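Local coordinates for protein TfuB1 (Thermobifida fusca, PDB 6JX3) that binds the leader peptide of a lasso peptide precursor, probably through its PqqD-like RiPP recognition element, at residues F17-E22 with M32-G37. Sequence-based numbering, arbitrary orientation.
Sequences FRLRPE and MVLLDG. With ZN (zinc ion), chain C.
The carboxylates of Glu22 and Asp36 meet with their planes 65° apart, a zinc ion bridging one oxygen of each: Glu22 OE2 lies 1.9 Å from the metal and Asp36 OD2 2.0 Å. The guanidinium of Arg20 has Glu22 OE2 at its edge, in plane, and Pro21 CD over one face, offset toward the rim. Arg20 NE donates almost straight to the syn lone pair of Glu22 OE2 (2.8 Å), forming a salt bridge, while NH2 adds only a weak bond to OE1. Two acidic groups can therefore approach closely, with zinc and arginine probably offsetting their charge; a water also binds the zinc. Glu22 CG stands between the backbone N and the carbonyl carbon (chi1 73°), 3.2 Å from Asp36 OD1, and the bend at chi2 then turns the carboxylate to the zinc. Asp36 OD1 accepts hydrogen bonds from the backbone N of Arg38 and Ser39; with OD2 on the zinc, the carboxylate's rotation is probably restrained. A leucine in place of Arg20 would probably leave Glu22 OE2 with the zinc but without its guanidinium partner, and the glutamate carboxylate less firmly oriented. Gly37 N donates to Glu22 O (2.9 Å), tying the backbones together, and farther along Leu19 CD1 meets Leu34 CD2 in a loose apolar contact at 4.3 Å. The contact thus joins the segment leading into strand 23-27, outermost within the chain, to the central strand 32-36 of the three-stranded antiparallel sheet, where Leu34 packs on Val25 and Leu45 and Leu35 touches an aromatic side chain of the bound peptide. Phe17, at the far end of segment 17-22, packs on helix 47-57.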
loop_
_atom_site.group_PDB
_atom_site.type_symbol
_atom_site.label_atom_id
_atom_site.label_comp_id
_atom_site.label_asym_id
_atom_site.label_seq_id
_atom_site.Cartn_x
_atom_site.Cartn_y
_atom_site.Cartn_z
ATOM N N PHE A 17 7.827 -2.490 8.537
ATOM C CA PHE A 17 7.597 -2.021 7.175
ATOM C C PHE A 17 8.089 -0.584 7.060
ATOM O O PHE A 17 7.755 0.265 7.892
ATOM C CB PHE A 17 6.108 -2.114 6.847
ATOM C CG PHE A 17 5.746 -1.552 5.506
ATOM C CD1 PHE A 17 5.869 -2.327 4.369
ATOM C CD2 PHE A 17 5.272 -0.261 5.389
ATOM C CE1 PHE A 17 5.528 -1.827 3.130
ATOM C CE2 PHE A 17 4.931 0.251 4.158
ATOM C CZ PHE A 17 5.055 -0.537 3.025
ATOM N N ARG A 18 8.890 -0.305 6.031
ATOM C CA ARG A 18 9.419 1.038 5.850
ATOM C C ARG A 18 9.357 1.388 4.375
ATOM O O ARG A 18 9.632 0.538 3.522
ATOM C CB ARG A 18 10.873 1.157 6.328
ATOM C CG ARG A 18 11.053 1.065 7.835
ATOM C CD ARG A 18 12.502 1.321 8.228
ATOM N NE ARG A 18 13.402 0.299 7.697
ATOM C CZ ARG A 18 14.695 0.493 7.458
ATOM N NH1 ARG A 18 15.247 1.677 7.697
ATOM N NH2 ARG A 18 15.438 -0.495 6.974
ATOM N N LEU A 19 8.996 2.633 4.088
ATOM C CA LEU A 19 9.127 3.138 2.732
ATOM C C LEU A 19 10.580 3.495 2.447
ATOM O O LEU A 19 11.345 3.841 3.349
ATOM C CB LEU A 19 8.243 4.365 2.523
ATOM C CG LEU A 19 6.732 4.137 2.563
ATOM C CD1 LEU A 19 5.990 5.450 2.275
ATOM C CD2 LEU A 19 6.284 3.035 1.601
ATOM N N ARG A 20 10.954 3.418 1.173
ATOM C CA ARG A 20 12.282 3.847 0.785
ATOM C C ARG A 20 12.415 5.348 1.051
ATOM O O ARG A 20 11.412 6.070 1.093
ATOM C CB ARG A 20 12.546 3.513 -0.686
ATOM C CG ARG A 20 12.802 1.999 -0.980
ATOM C CD ARG A 20 13.522 1.784 -2.329
ATOM N NE ARG A 20 14.585 2.772 -2.475
ATOM C CZ ARG A 20 15.828 2.614 -2.031
ATOM N NH1 ARG A 20 16.201 1.475 -1.453
ATOM N NH2 ARG A 20 16.702 3.602 -2.168
ATOM N N PRO A 21 13.637 5.835 1.280
ATOM C CA PRO A 21 13.798 7.227 1.734
ATOM C C PRO A 21 13.307 8.262 0.744
ATOM O O PRO A 21 12.916 9.363 1.159
ATOM C CB PRO A 21 15.314 7.356 1.954
ATOM C CG PRO A 21 15.830 5.972 2.010
ATOM C CD PRO A 21 14.915 5.113 1.212
ATOM N N GLU A 22 13.329 7.954 -0.550
ATOM C CA GLU A 22 12.963 8.914 -1.584
ATOM C C GLU A 22 11.467 8.930 -1.888
ATOM O O GLU A 22 11.038 9.639 -2.811
ATOM C CB GLU A 22 13.757 8.626 -2.865
ATOM C CG GLU A 22 13.311 7.382 -3.633
ATOM C CD GLU A 22 13.967 6.083 -3.161
ATOM O OE1 GLU A 22 14.544 6.025 -2.053
ATOM O OE2 GLU A 22 13.902 5.089 -3.907
ATOM N N MET A 32 -4.718 7.757 -2.253
ATOM C CA MET A 32 -3.336 7.876 -1.800
ATOM C C MET A 32 -2.381 7.633 -2.956
ATOM O O MET A 32 -2.535 6.667 -3.714
ATOM C CB MET A 32 -3.047 6.887 -0.673
ATOM C CG MET A 32 -1.596 6.851 -0.220
ATOM S SD MET A 32 -1.418 5.908 1.316
ATOM C CE MET A 32 0.352 5.765 1.476
ATOM N N VAL A 33 -1.394 8.513 -3.090
ATOM C CA VAL A 33 -0.401 8.455 -4.155
ATOM C C VAL A 33 0.984 8.417 -3.525
ATOM O O VAL A 33 1.233 9.106 -2.526
ATOM C CB VAL A 33 -0.552 9.664 -5.101
ATOM C CG1 VAL A 33 0.508 9.645 -6.179
ATOM C CG2 VAL A 33 -1.955 9.685 -5.705
ATOM N N LEU A 34 1.882 7.611 -4.099
ATOM C CA LEU A 34 3.264 7.497 -3.662
ATOM C C LEU A 34 4.147 7.940 -4.812
ATOM O O LEU A 34 3.950 7.498 -5.945
ATOM C CB LEU A 34 3.629 6.060 -3.273
ATOM C CG LEU A 34 2.945 5.445 -2.048
ATOM C CD1 LEU A 34 3.445 4.025 -1.803
ATOM C CD2 LEU A 34 3.227 6.281 -0.862
ATOM N N LEU A 35 5.100 8.810 -4.521
ATOM C CA LEU A 35 5.980 9.373 -5.530
ATOM C C LEU A 35 7.405 8.975 -5.211
ATOM O O LEU A 35 7.864 9.168 -4.082
ATOM C CB LEU A 35 5.860 10.900 -5.566
ATOM C CG LEU A 35 7.003 11.619 -6.276
ATOM C CD1 LEU A 35 6.918 11.366 -7.789
ATOM C CD2 LEU A 35 6.935 13.107 -5.951
ATOM N N ASP A 36 8.109 8.433 -6.202
ATOM C CA ASP A 36 9.533 8.169 -6.065
ATOM C C ASP A 36 10.297 9.377 -6.587
ATOM O O ASP A 36 10.300 9.641 -7.793
ATOM C CB ASP A 36 9.922 6.908 -6.822
ATOM C CG ASP A 36 11.346 6.495 -6.549
ATOM O OD1 ASP A 36 12.265 7.326 -6.686
ATOM O OD2 ASP A 36 11.549 5.325 -6.179
ATOM N N GLY A 37 10.952 10.099 -5.678
ATOM C CA GLY A 37 11.599 11.352 -6.022
ATOM C C GLY A 37 12.841 11.204 -6.864
ATOM O O GLY A 37 13.323 12.201 -7.412
HETATM ZN ZN ZN C . 13.449 4.809 -5.773
HETATM O O HOH W 1 13.204 2.711 -5.895
#